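Local coordinates for protein B (Streptococcus agalactiae, PDB 5H6I) that acts as a secreted pore-forming toxin, the CAMP factor, that permeabilizes membranes and is also classed among the bacterial Fc-binding proteins, at residues Gln43-Asp48 and Lys77-Leu82; Ile50-Ile55 and Asp104-Ile109; Thr62-Pro67 and Ile125-Gly130; Asn36-Met41 and Tyr90-Ile95; Asn54-Val59 and Pro67-Ile72. One frame throughout, in Å; residues are numbered along the deposited sequence.

Contact 1: Gln43-Asp48 and Lys77-Leu82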
# COMPACT_ATOMS: atom_id res chain seq x y z
N GLN A 43 8.19 -15.70 -13.64
CA GLN A 43 8.22 -15.94 -12.21
C GLN A 43 8.34 -14.64 -11.43
O GLN A 43 7.81 -14.54 -10.31
CB GLN A 43 9.38 -16.87 -11.86
CG GLN A 43 9.18 -18.31 -12.32
CD GLN A 43 10.49 -19.05 -12.50
OE1 GLN A 43 11.53 -18.63 -12.00
NE2 GLN A 43 10.44 -20.18 -13.20
N LYS A 44 9.02 -13.63 -11.99
CA LYS A 44 9.08 -12.33 -11.34
C LYS A 44 7.71 -11.65 -11.34
O LYS A 44 7.35 -10.98 -10.37
CB LYS A 44 10.11 -11.44 -12.04
CG LYS A 44 10.35 -10.11 -11.36
CD LYS A 44 11.05 -10.29 -10.02
CE LYS A 44 11.32 -8.95 -9.35
NZ LYS A 44 10.06 -8.25 -8.98
N LEU A 45 6.94 -11.82 -12.42
CA LEU A 45 5.60 -11.24 -12.46
C LEU A 45 4.67 -11.92 -11.46
O LEU A 45 3.69 -11.30 -11.02
CB LEU A 45 5.03 -11.33 -13.87
CG LEU A 45 5.66 -10.39 -14.90
CD1 LEU A 45 5.18 -10.71 -16.31
CD2 LEU A 45 5.37 -8.94 -14.55
N ASP A 46 4.95 -13.17 -11.10
CA ASP A 46 4.18 -13.83 -10.05
C ASP A 46 4.55 -13.32 -8.67
O ASP A 46 3.70 -13.25 -7.78
CB ASP A 46 4.36 -15.34 -10.13
CG ASP A 46 3.51 -15.98 -11.20
OD1 ASP A 46 2.78 -15.24 -11.89
OD2 ASP A 46 3.57 -17.22 -11.36
N GLN A 47 5.83 -12.96 -8.47
CA GLN A 47 6.23 -12.33 -7.21
C GLN A 47 5.56 -10.97 -7.06
O GLN A 47 5.11 -10.61 -5.96
CB GLN A 47 7.75 -12.20 -7.15
CG GLN A 47 8.26 -11.33 -6.02
CD GLN A 47 9.76 -11.12 -6.08
OE1 GLN A 47 10.45 -11.70 -6.93
NE2 GLN A 47 10.28 -10.30 -5.17
N ASP A 48 5.49 -10.20 -8.14
CA ASP A 48 4.83 -8.90 -8.08
C ASP A 48 3.33 -9.05 -7.92
O ASP A 48 2.69 -8.28 -7.19
CB ASP A 48 5.15 -8.09 -9.34
CG ASP A 48 6.64 -7.93 -9.57
OD1 ASP A 48 7.41 -8.08 -8.60
OD2 ASP A 48 7.04 -7.64 -10.71
N LYS A 77 -1.24 -8.04 -18.23
CA LYS A 77 -1.03 -7.81 -19.65
C LYS A 77 0.40 -8.15 -20.07
O LYS A 77 0.63 -8.49 -21.23
CB LYS A 77 -1.38 -6.37 -20.01
CG LYS A 77 -0.19 -5.48 -20.32
CD LYS A 77 -0.63 -4.11 -20.82
CE LYS A 77 -1.25 -4.19 -22.20
NZ LYS A 77 -1.66 -2.85 -22.70
N LEU A 78 1.36 -8.06 -19.15
CA LEU A 78 2.71 -8.50 -19.45
C LEU A 78 2.80 -10.02 -19.47
O LEU A 78 3.50 -10.59 -20.32
CB LEU A 78 3.70 -7.91 -18.44
CG LEU A 78 3.90 -6.39 -18.46
CD1 LEU A 78 4.46 -5.91 -17.13
CD2 LEU A 78 4.81 -5.98 -19.61
N LYS A 79 2.10 -10.68 -18.55
CA LYS A 79 2.07 -12.14 -18.55
C LYS A 79 1.43 -12.68 -19.82
O LYS A 79 1.93 -13.63 -20.43
CB LYS A 79 1.32 -12.65 -17.32
CG LYS A 79 2.18 -12.83 -16.08
CD LYS A 79 1.48 -13.70 -15.05
CE LYS A 79 1.26 -12.95 -13.75
NZ LYS A 79 0.36 -13.69 -12.82
N THR A 80 0.30 -12.08 -20.23
CA THR A 80 -0.36 -12.51 -21.45
C THR A 80 0.52 -12.27 -22.67
O THR A 80 0.53 -13.08 -23.61
CB THR A 80 -1.70 -11.78 -21.60
OG1 THR A 80 -2.47 -11.94 -20.41
CG2 THR A 80 -2.48 -12.33 -22.78
N SER A 81 1.29 -11.18 -22.67
CA SER A 81 2.20 -10.92 -23.78
C SER A 81 3.35 -11.92 -23.80
O SER A 81 3.74 -12.40 -24.86
CB SER A 81 2.73 -9.49 -23.70
OG SER A 81 3.51 -9.18 -24.84
N LEU A 82 3.91 -12.23 -22.62
CA LEU A 82 4.97 -13.23 -22.55
C LEU A 82 4.45 -14.61 -22.95
O LEU A 82 5.13 -15.35 -23.67
CB LEU A 82 5.55 -13.28 -21.14
CG LEU A 82 6.59 -12.23 -20.77
CD1 LEU A 82 7.11 -12.47 -19.36
CD2 LEU A 82 7.74 -12.22 -21.77
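Asp46 and Lys79 tie this antiparallel helix pair together with a salt bridge, NZ of Lys79 standing 3.0 Å from OD1 of Asp46. The ammonium meets that oxygen nearly head-on, in line with the C-O bond, and the two side chains are roughly perpendicular. Lys79 reaches across alongside Leu45, the two pointing opposite ways, with Lys79 CG 3.7 Å from Leu45 CD1. A bend at the third torsion (-120°) then carries the amine to the carboxylate. Glu76 adds a long, weak ion pair to the same NZ. Within 43-48, NZ of Lys44 lies 2.7 Å from OD1 of Asp48 in a second salt bridge and is also hydrogen-bonded to OG1 of Thr103, so this amine has two partners. Beside the polar pair, Leu45 CD1 packs 3.8 Å from Leu78 CB and 4.0 Å from Leu82 CD1. Segments 43-48 and 77-82 run at 163°, and helix 93-115 packs against the leucines, placing Val99 on Leu45 and Ile95 and Leu102 on Leu78.

Contact 2: Ile50-Ile55 and Asp104-Ile109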
# COMPACT_ATOMS: atom_id res chain seq x y z
N ILE A 50 1.69 -11.35 -6.34
CA ILE A 50 1.41 -11.63 -4.94
C ILE A 50 1.72 -10.41 -4.08
O ILE A 50 0.98 -10.08 -3.14
CB ILE A 50 2.21 -12.87 -4.47
CG1 ILE A 50 1.69 -14.12 -5.17
CG2 ILE A 50 2.13 -13.02 -2.96
CD1 ILE A 50 0.22 -14.39 -4.94
N GLN A 51 2.81 -9.70 -4.40
CA GLN A 51 3.17 -8.51 -3.63
C GLN A 51 2.17 -7.38 -3.84
O GLN A 51 1.94 -6.58 -2.92
CB GLN A 51 4.58 -8.06 -4.00
CG GLN A 51 5.23 -7.14 -2.98
CD GLN A 51 6.74 -7.20 -3.03
OE1 GLN A 51 7.32 -8.01 -3.76
NE2 GLN A 51 7.39 -6.35 -2.25
N LEU A 52 1.57 -7.29 -5.03
CA LEU A 52 0.66 -6.19 -5.31
C LEU A 52 -0.75 -6.44 -4.79
O LEU A 52 -1.47 -5.49 -4.47
CB LEU A 52 0.62 -5.91 -6.81
CG LEU A 52 1.81 -5.12 -7.37
CD1 LEU A 52 1.79 -5.14 -8.89
CD2 LEU A 52 1.81 -3.69 -6.85
N ARG A 53 -1.17 -7.71 -4.70
CA ARG A 53 -2.49 -7.99 -4.13
C ARG A 53 -2.49 -7.80 -2.62
O ARG A 53 -3.52 -7.44 -2.04
CB ARG A 53 -2.94 -9.41 -4.50
CG ARG A 53 -2.02 -10.52 -4.04
CD ARG A 53 -2.53 -11.19 -2.78
NE ARG A 53 -2.00 -12.55 -2.64
CZ ARG A 53 -1.93 -13.20 -1.48
NH1 ARG A 53 -2.35 -12.62 -0.36
NH2 ARG A 53 -1.44 -14.43 -1.44
N ASN A 54 -1.35 -8.05 -1.96
CA ASN A 54 -1.22 -7.70 -0.55
C ASN A 54 -1.36 -6.20 -0.35
O ASN A 54 -2.08 -5.73 0.54
CB ASN A 54 0.12 -8.19 -0.00
CG ASN A 54 0.22 -9.70 0.05
OD1 ASN A 54 -0.77 -10.39 0.28
ND2 ASN A 54 1.42 -10.22 -0.17
N ILE A 55 -0.66 -5.42 -1.18
CA ILE A 55 -0.74 -3.96 -1.11
C ILE A 55 -2.14 -3.48 -1.47
O ILE A 55 -2.60 -2.46 -0.94
CB ILE A 55 0.34 -3.34 -2.02
CG1 ILE A 55 1.74 -3.67 -1.49
CG2 ILE A 55 0.15 -1.84 -2.14
CD1 ILE A 55 2.86 -3.13 -2.35
N ASP A 104 10.12 -1.01 -9.05
CA ASP A 104 10.19 0.39 -8.64
C ASP A 104 8.82 0.92 -8.24
O ASP A 104 8.72 1.78 -7.36
CB ASP A 104 10.79 1.24 -9.75
CG ASP A 104 12.23 0.89 -10.04
OD1 ASP A 104 13.10 1.17 -9.19
OD2 ASP A 104 12.50 0.33 -11.13
N VAL A 105 7.75 0.41 -8.87
CA VAL A 105 6.40 0.77 -8.45
C VAL A 105 6.14 0.27 -7.04
O VAL A 105 5.69 1.03 -6.17
CB VAL A 105 5.36 0.21 -9.44
CG1 VAL A 105 3.98 0.20 -8.82
CG2 VAL A 105 5.37 1.01 -10.73
N ILE A 106 6.43 -1.00 -6.79
CA ILE A 106 6.22 -1.58 -5.46
C ILE A 106 7.10 -0.88 -4.43
O ILE A 106 6.65 -0.58 -3.32
CB ILE A 106 6.47 -3.10 -5.49
CG1 ILE A 106 5.53 -3.78 -6.48
CG2 ILE A 106 6.31 -3.69 -4.10
CD1 ILE A 106 5.87 -5.22 -6.77
N GLU A 107 8.35 -0.61 -4.78
CA GLU A 107 9.27 0.03 -3.84
C GLU A 107 8.79 1.43 -3.46
O GLU A 107 8.97 1.86 -2.32
CB GLU A 107 10.68 0.08 -4.42
CG GLU A 107 11.60 -1.02 -3.91
CD GLU A 107 12.79 -1.24 -4.82
OE1 GLU A 107 13.24 -2.40 -4.92
OE2 GLU A 107 13.26 -0.27 -5.43
N ALA A 108 8.19 2.15 -4.41
CA ALA A 108 7.67 3.47 -4.10
C ALA A 108 6.47 3.40 -3.17
O ALA A 108 6.27 4.31 -2.35
CB ALA A 108 7.30 4.20 -5.39
N ILE A 109 5.67 2.34 -3.27
CA ILE A 109 4.49 2.22 -2.41
C ILE A 109 4.89 1.88 -0.98
O ILE A 109 4.37 2.47 -0.02
CB ILE A 109 3.51 1.19 -2.99
CG1 ILE A 109 3.03 1.64 -4.37
CG2 ILE A 109 2.34 0.99 -2.06
CD1 ILE A 109 2.67 0.50 -5.29
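Ile106 turns CG1 anti to its carbonyl carbon (chi1 -60°), which sends one branch to Leu52 while CG2, on the other branch, faces Gln51 and Ile55. Gln51 in turn has CG opposite its backbone N (chi1 -161°) and continues as an extended chain, laying its methylene and amide carbons along the CG2 methyl. NE2 of Gln51 comes to 3.4 Å from Ile106 CG2, a plain van der Waals contact with no hydrogen bond across the segments. Leu52 supplies CD2, 3.7 Å from Ile106 CG1. The helices concerned, 35-58 and 93-115, are the first and third of a series that runs up and down as a bundle; they therefore point the same way, segments 50-55 and 104-109 running at 31° with their axes 11.0 Å apart. One turn further along both, Ile55 sets CG2 against CG2 of Ile109 at 3.6 Å. CD1 of the same Ile55 reaches back to Ile106 CG2 at 3.9 Å, bridging the two isoleucines. The intervening helix 65-84 closes one flank, with Ala71, Ile72 and Val75 on Leu52 and Val68 on Ile109. Val105 and Ala108 face helix 121-139, where both touch Ile131.

Contact 3: Thr62-Pro67 and Ile125-Gly130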
# COMPACT_ATOMS: atom_id res chain seq x y z
N THR A 62 -6.99 5.42 -0.75
CA THR A 62 -5.88 6.36 -0.68
C THR A 62 -5.48 6.80 -2.09
O THR A 62 -6.15 6.47 -3.08
CB THR A 62 -4.69 5.73 0.05
OG1 THR A 62 -3.96 4.89 -0.86
CG2 THR A 62 -5.18 4.88 1.22
N ASP A 63 -4.39 7.56 -2.18
CA ASP A 63 -3.85 7.98 -3.47
C ASP A 63 -3.16 6.84 -4.21
O ASP A 63 -2.74 7.04 -5.35
CB ASP A 63 -2.88 9.14 -3.28
CG ASP A 63 -3.51 10.33 -2.60
OD1 ASP A 63 -4.36 11.00 -3.23
OD2 ASP A 63 -3.18 10.60 -1.42
N TYR A 64 -3.04 5.67 -3.59
CA TYR A 64 -2.39 4.52 -4.21
C TYR A 64 -3.37 3.40 -4.51
O TYR A 64 -2.94 2.28 -4.83
CB TYR A 64 -1.26 4.01 -3.31
CG TYR A 64 -0.30 5.09 -2.86
CD1 TYR A 64 0.78 5.45 -3.66
CD2 TYR A 64 -0.49 5.76 -1.66
CE1 TYR A 64 1.66 6.44 -3.26
CE2 TYR A 64 0.38 6.75 -1.26
CZ TYR A 64 1.46 7.09 -2.06
OH TYR A 64 2.32 8.07 -1.65
N GLU A 65 -4.67 3.65 -4.42
CA GLU A 65 -5.65 2.60 -4.71
C GLU A 65 -5.71 2.33 -6.21
O GLU A 65 -5.55 1.18 -6.65
CB GLU A 65 -7.03 3.00 -4.18
CG GLU A 65 -8.13 2.00 -4.51
CD GLU A 65 -9.51 2.62 -4.43
OE1 GLU A 65 -9.99 2.87 -3.30
OE2 GLU A 65 -10.13 2.84 -5.49
N LYS A 66 -5.94 3.37 -7.01
CA LYS A 66 -6.00 3.23 -8.46
C LYS A 66 -4.64 2.94 -9.07
O LYS A 66 -4.57 2.15 -10.03
CB LYS A 66 -6.61 4.49 -9.09
CG LYS A 66 -7.10 4.28 -10.51
CD LYS A 66 -8.44 3.57 -10.54
CE LYS A 66 -8.81 3.16 -11.96
NZ LYS A 66 -7.98 2.01 -12.43
N PRO A 67 -3.54 3.54 -8.60
CA PRO A 67 -2.22 3.16 -9.15
C PRO A 67 -1.92 1.67 -9.04
O PRO A 67 -1.47 1.06 -10.03
CB PRO A 67 -1.25 4.00 -8.32
CG PRO A 67 -2.01 5.23 -8.02
CD PRO A 67 -3.43 4.78 -7.79
N ILE A 125 -0.24 12.68 -2.27
CA ILE A 125 -0.94 13.05 -3.50
C ILE A 125 0.05 13.21 -4.65
O ILE A 125 -0.15 12.67 -5.74
CB ILE A 125 -1.76 14.33 -3.28
CG1 ILE A 125 -3.04 14.02 -2.51
CG2 ILE A 125 -2.08 15.00 -4.61
CD1 ILE A 125 -3.93 15.24 -2.30
N ASP A 126 1.14 13.94 -4.42
CA ASP A 126 2.12 14.16 -5.47
C ASP A 126 2.84 12.87 -5.84
O ASP A 126 3.12 12.62 -7.02
CB ASP A 126 3.13 15.23 -5.04
CG ASP A 126 2.51 16.61 -4.97
OD1 ASP A 126 1.38 16.79 -5.47
OD2 ASP A 126 3.16 17.52 -4.41
N MET A 127 3.13 12.02 -4.85
CA MET A 127 3.85 10.79 -5.12
C MET A 127 2.96 9.75 -5.79
O MET A 127 3.42 9.03 -6.69
CB MET A 127 4.45 10.23 -3.83
CG MET A 127 5.83 9.65 -4.00
SD MET A 127 5.78 7.87 -4.27
CE MET A 127 5.33 7.32 -2.63
N GLY A 128 1.70 9.65 -5.38
CA GLY A 128 0.77 8.79 -6.08
C GLY A 128 0.57 9.20 -7.53
O GLY A 128 0.29 8.36 -8.39
N PHE A 129 0.70 10.50 -7.81
CA PHE A 129 0.65 10.97 -9.19
C PHE A 129 1.86 10.49 -9.98
O PHE A 129 1.75 10.19 -11.17
CB PHE A 129 0.57 12.50 -9.21
CG PHE A 129 0.17 13.08 -10.53
CD1 PHE A 129 -1.10 12.87 -11.04
CD2 PHE A 129 1.07 13.84 -11.27
CE1 PHE A 129 -1.46 13.40 -12.26
CE2 PHE A 129 0.71 14.37 -12.49
CZ PHE A 129 -0.56 14.16 -12.99
N GLY A 130 3.02 10.41 -9.33
CA GLY A 130 4.22 9.94 -10.02
C GLY A 130 4.18 8.46 -10.31
O GLY A 130 4.59 8.02 -11.39
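The turn that leads into helix 65-84 brings Asp63 and Tyr64 against helix 121-139, and it combines an ST turn with a type I beta turn from Thr62 to Glu65. OG1 of Thr62 accepts a hydrogen bond from the backbone N of Tyr64 at 3.0 Å, fairly straight (165°), and Tyr64 is the N-cap residue. The closest backbone approach is at Gly128: its CA lies 5.4 Å from CA of Asp63 and 4.0 Å from the carbonyl O of Asp63. The tyrosine ring lies obliquely to the same glycine, its CE1 3.8 Å from Gly128 CA. Farther out, Met127, bent at chi2 (-95°) and again at chi3, brings CE to 3.3 Å from OH of Tyr64, its side chain set square to the tyrosine. That hydroxyl is hydrogen-bonded to OD1 of Asn124, about one turn before Gly128 on helix 121-139. Asp63 lays its carboxylate over Ile125, with OD1 3.4 Å from CG1, while OD2 is hydrogen-bonded to OH of Tyr177. Pro67 completes the surface, its CG 3.9 Å from the carbonyl O of Gly128. No hydrogen bond joins the two segments directly, so the fit rests on van der Waals packing, much of it oxygen against carbon; the absence of a CB at Gly128 lets the Asp63 carbonyl and the Tyr64 ring come up to the helix backbone.

Contact 4: Asn36-Met41 and Tyr90-Ile95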
# COMPACT_ATOMS: atom_id res chain seq x y z
N ASN A 36 14.68 -19.26 -21.47
CA ASN A 36 15.02 -19.26 -20.05
C ASN A 36 14.83 -17.88 -19.45
O ASN A 36 14.35 -17.75 -18.32
CB ASN A 36 16.46 -19.74 -19.86
CG ASN A 36 17.03 -19.34 -18.51
OD1 ASN A 36 17.73 -18.33 -18.39
ND2 ASN A 36 16.73 -20.12 -17.48
N GLN A 37 15.20 -16.83 -20.19
CA GLN A 37 14.96 -15.47 -19.72
C GLN A 37 13.47 -15.17 -19.61
O GLN A 37 13.06 -14.38 -18.76
CB GLN A 37 15.64 -14.47 -20.66
CG GLN A 37 15.55 -13.02 -20.21
CD GLN A 37 16.44 -12.11 -21.02
OE1 GLN A 37 17.42 -11.57 -20.50
NE2 GLN A 37 16.11 -11.92 -22.29
N ALA A 38 12.65 -15.81 -20.46
CA ALA A 38 11.22 -15.55 -20.43
C ALA A 38 10.58 -16.08 -19.14
O ALA A 38 9.68 -15.44 -18.58
CB ALA A 38 10.55 -16.17 -21.65
N GLN A 39 11.03 -17.25 -18.66
CA GLN A 39 10.46 -17.79 -17.44
C GLN A 39 10.96 -17.08 -16.19
O GLN A 39 10.31 -17.17 -15.14
CB GLN A 39 10.75 -19.30 -17.33
CG GLN A 39 11.94 -19.79 -18.13
CD GLN A 39 12.25 -21.25 -17.86
OE1 GLN A 39 11.58 -21.91 -17.07
NE2 GLN A 39 13.28 -21.76 -18.53
N GLN A 40 12.10 -16.38 -16.26
CA GLN A 40 12.51 -15.54 -15.14
C GLN A 40 11.51 -14.43 -14.90
O GLN A 40 11.02 -14.24 -13.77
CB GLN A 40 13.90 -14.95 -15.38
CG GLN A 40 14.94 -15.92 -15.92
CD GLN A 40 16.18 -15.21 -16.41
OE1 GLN A 40 16.10 -14.12 -17.00
NE2 GLN A 40 17.34 -15.81 -16.18
N MET A 41 11.18 -13.68 -15.95
CA MET A 41 10.22 -12.58 -15.81
C MET A 41 8.83 -13.10 -15.49
O MET A 41 8.08 -12.46 -14.74
CB MET A 41 10.20 -11.74 -17.09
CG MET A 41 11.44 -10.88 -17.28
SD MET A 41 11.58 -10.22 -18.95
CE MET A 41 11.50 -11.72 -19.91
N TYR A 90 12.09 -14.05 -29.17
CA TYR A 90 12.30 -12.72 -29.73
C TYR A 90 13.08 -11.79 -28.79
O TYR A 90 13.82 -12.23 -27.90
CB TYR A 90 10.90 -12.19 -30.06
CG TYR A 90 10.06 -11.86 -28.84
CD1 TYR A 90 9.67 -12.85 -27.94
CD2 TYR A 90 9.64 -10.56 -28.60
CE1 TYR A 90 8.90 -12.55 -26.84
CE2 TYR A 90 8.87 -10.25 -27.50
CZ TYR A 90 8.50 -11.25 -26.62
OH TYR A 90 7.73 -10.94 -25.52
N ASP A 91 12.91 -10.49 -29.00
CA ASP A 91 13.60 -9.48 -28.21
C ASP A 91 12.85 -9.25 -26.90
O ASP A 91 11.69 -8.83 -26.91
CB ASP A 91 13.71 -8.18 -29.01
CG ASP A 91 14.39 -7.06 -28.23
OD1 ASP A 91 15.20 -7.36 -27.33
OD2 ASP A 91 14.09 -5.88 -28.51
N LEU A 92 13.52 -9.52 -25.78
CA LEU A 92 12.93 -9.37 -24.46
C LEU A 92 13.39 -8.10 -23.75
O LEU A 92 13.30 -8.01 -22.53
CB LEU A 92 13.25 -10.59 -23.59
CG LEU A 92 12.63 -11.92 -24.01
CD1 LEU A 92 12.99 -13.01 -23.01
CD2 LEU A 92 11.12 -11.81 -24.14
N ASN A 93 13.88 -7.11 -24.51
CA ASN A 93 14.40 -5.90 -23.89
C ASN A 93 13.27 -5.03 -23.34
O ASN A 93 13.28 -4.65 -22.17
CB ASN A 93 15.24 -5.11 -24.89
CG ASN A 93 15.80 -3.83 -24.31
OD1 ASN A 93 16.62 -3.86 -23.39
ND2 ASN A 93 15.36 -2.70 -24.84
N SER A 94 12.29 -4.69 -24.19
CA SER A 94 11.19 -3.84 -23.75
C SER A 94 10.34 -4.54 -22.69
O SER A 94 9.89 -3.90 -21.73
CB SER A 94 10.33 -3.43 -24.94
OG SER A 94 9.31 -4.37 -25.19
N ILE A 95 10.11 -5.85 -22.85
CA ILE A 95 9.31 -6.57 -21.88
C ILE A 95 10.01 -6.64 -20.53
O ILE A 95 9.35 -6.72 -19.48
CB ILE A 95 8.96 -7.98 -22.41
CG1 ILE A 95 7.65 -8.48 -21.81
CG2 ILE A 95 10.09 -8.96 -22.13
CD1 ILE A 95 6.43 -7.75 -22.32
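Leu92 projects its CB-CG-CD1 arm between Gln37 and Met41 of helix 35-58, from the Asx turn that starts helix 93-115. In that turn OD1 of Asp91 accepts a hydrogen bond from the backbone N of Asn93 at 3.1 Å, the donor standing well above the carboxylate plane (66° out of it), and Leu92 occupies the N-cap position. Gln37 and Leu92 lie alongside each other, pointing opposite ways. The extended glutamine, with CG anti to its N (chi1 -176°), places NE2 3.4 Å from Leu92 CB and equally near CD1, a polar group lying next to an aliphatic one without a hydrogen bond between them. Met41 approaches at a slant; the bend at its third torsion turns CE to Leu92 CD1 at 3.7 Å. Ala38, less closely engaged, lies beside the same leucine methyl, CB to CD1 4.2 Å. Helix 65-84 adds Leu82 to the apolar group, where it touches both Met41 and Ile95. SD of Met41 rests 3.7 Å from CG2 of Ile95, one turn beyond Leu92.

Contact 5: Asn54-Val59 and Pro67-Ile72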
# COMPACT_ATOMS: atom_id res chain seq x y z
N ASN A 54 -1.35 -8.05 -1.96
CA ASN A 54 -1.22 -7.70 -0.55
C ASN A 54 -1.36 -6.20 -0.35
O ASN A 54 -2.08 -5.73 0.54
CB ASN A 54 0.12 -8.19 -0.00
CG ASN A 54 0.22 -9.70 0.05
OD1 ASN A 54 -0.77 -10.39 0.28
ND2 ASN A 54 1.42 -10.22 -0.17
N ILE A 55 -0.66 -5.42 -1.18
CA ILE A 55 -0.74 -3.96 -1.11
C ILE A 55 -2.14 -3.48 -1.47
O ILE A 55 -2.60 -2.46 -0.94
CB ILE A 55 0.34 -3.34 -2.02
CG1 ILE A 55 1.74 -3.67 -1.49
CG2 ILE A 55 0.15 -1.84 -2.14
CD1 ILE A 55 2.86 -3.13 -2.35
N LYS A 56 -2.84 -4.21 -2.35
CA LYS A 56 -4.16 -3.78 -2.81
C LYS A 56 -5.12 -3.56 -1.64
O LYS A 56 -6.01 -2.70 -1.73
CB LYS A 56 -4.73 -4.81 -3.78
CG LYS A 56 -6.03 -4.40 -4.45
CD LYS A 56 -6.75 -5.60 -5.03
CE LYS A 56 -8.06 -5.19 -5.68
NZ LYS A 56 -7.84 -4.31 -6.86
N ASP A 57 -4.96 -4.31 -0.55
CA ASP A 57 -5.85 -4.14 0.60
C ASP A 57 -5.47 -2.92 1.43
O ASP A 57 -6.34 -2.17 1.87
CB ASP A 57 -5.82 -5.40 1.46
CG ASP A 57 -6.09 -6.66 0.67
OD1 ASP A 57 -6.79 -6.58 -0.36
OD2 ASP A 57 -5.61 -7.74 1.08
N ASN A 58 -4.17 -2.71 1.65
CA ASN A 58 -3.73 -1.67 2.57
C ASN A 58 -3.89 -0.26 2.01
O ASN A 58 -3.94 0.70 2.79
CB ASN A 58 -2.27 -1.89 2.96
CG ASN A 58 -2.04 -3.24 3.62
OD1 ASN A 58 -2.93 -3.80 4.25
ND2 ASN A 58 -0.83 -3.77 3.47
N VAL A 59 -3.99 -0.11 0.69
CA VAL A 59 -4.05 1.21 0.08
C VAL A 59 -5.48 1.54 -0.33
O VAL A 59 -5.71 2.30 -1.28
CB VAL A 59 -3.09 1.30 -1.13
CG1 VAL A 59 -1.65 1.08 -0.68
CG2 VAL A 59 -3.49 0.30 -2.21
N PRO A 67 -3.54 3.54 -8.60
CA PRO A 67 -2.22 3.16 -9.15
C PRO A 67 -1.92 1.67 -9.04
O PRO A 67 -1.47 1.06 -10.03
CB PRO A 67 -1.25 4.00 -8.32
CG PRO A 67 -2.01 5.23 -8.02
CD PRO A 67 -3.43 4.78 -7.79
N VAL A 68 -2.14 1.05 -7.88
CA VAL A 68 -1.82 -0.37 -7.78
C VAL A 68 -2.85 -1.22 -8.52
O VAL A 68 -2.54 -2.32 -8.97
CB VAL A 68 -1.66 -0.81 -6.31
CG1 VAL A 68 -0.83 0.20 -5.53
CG2 VAL A 68 -3.02 -1.02 -5.66
N ASN A 69 -4.08 -0.72 -8.67
CA ASN A 69 -5.04 -1.42 -9.53
C ASN A 69 -4.56 -1.43 -10.97
O ASN A 69 -4.71 -2.43 -11.68
CB ASN A 69 -6.42 -0.76 -9.42
CG ASN A 69 -7.21 -1.27 -8.23
OD1 ASN A 69 -6.79 -2.21 -7.55
ND2 ASN A 69 -8.36 -0.66 -7.98
N GLU A 70 -3.98 -0.31 -11.42
CA GLU A 70 -3.38 -0.27 -12.75
C GLU A 70 -2.11 -1.11 -12.82
O GLU A 70 -1.77 -1.65 -13.88
CB GLU A 70 -3.08 1.17 -13.14
CG GLU A 70 -4.33 2.01 -13.38
CD GLU A 70 -4.98 1.72 -14.72
OE1 GLU A 70 -5.81 0.80 -14.79
OE2 GLU A 70 -4.64 2.42 -15.70
N ALA A 71 -1.38 -1.22 -11.70
CA ALA A 71 -0.18 -2.05 -11.68
C ALA A 71 -0.53 -3.53 -11.75
O ALA A 71 0.14 -4.31 -12.43
CB ALA A 71 0.65 -1.75 -10.43
N ILE A 72 -1.59 -3.95 -11.04
CA ILE A 72 -2.03 -5.34 -11.11
C ILE A 72 -2.48 -5.68 -12.52
O ILE A 72 -2.19 -6.76 -13.04
CB ILE A 72 -3.14 -5.59 -10.07
CG1 ILE A 72 -2.59 -5.48 -8.65
CG2 ILE A 72 -3.78 -6.96 -10.29
CD1 ILE A 72 -3.65 -5.49 -7.58
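Val59 and Val68 meet tip to tip, CG2 to CG2 at 3.7 Å, at the turn end of the antiparallel hairpin formed by helices 35-58 and 65-84. The apolar contacts spread from there. Val68 also sets CG2 4.1 Å from the backbone CA of Lys56, and its other methyl, CG1, faces CG2 of Ile55 at 4.1 Å. Toward Ile72, the aliphatic part of Lys56 runs transverse to the isoleucine, with Ile72 CD1 4.0 Å from CB and from CD of the lysine. The polar contact belongs to the end of that lysine. Its chain is extended from CG onward until a turn at chi4 (65°) brings NZ over to the side-chain amide of Asn69, where OD1 is modelled as accepting a very short hydrogen bond (2.4 Å from Lys56 NZ), doubtful in its exact length. Lys56 thus has a double part: its amine, as modelled, probably turns to the amide oxygen of Asn69, while its methylenes, packed on Ile72, extend the apolar side of the hairpin.

Contacts 1, 2, 4 and 5 share helix 35-58. Toward its start, contacts 4 and 1 lie 10 Å apart between centres and merge where Leu82 CD2 is 3.7 Å from Ile95 CG1. Farther along, contacts 2 and 5 are 7 Å apart and overlap at Ile55; Ile109 CD1 is 3.5 Å from Val68 CG1, so three helices close one apolar interior. Asp48 OD1, 3.7 Å from Ile106 CD1, links contact 1 to contact 2. Contact 3 extends the bundle to helix 121-139: Met127 CE meets Ala108 O of contact 2, and Tyr64 O lies 3.3 Å from Val59 CG2 of contact 5, which shares Pro67. The IgG constant region-binding region, 57-120, supplies part of every contact.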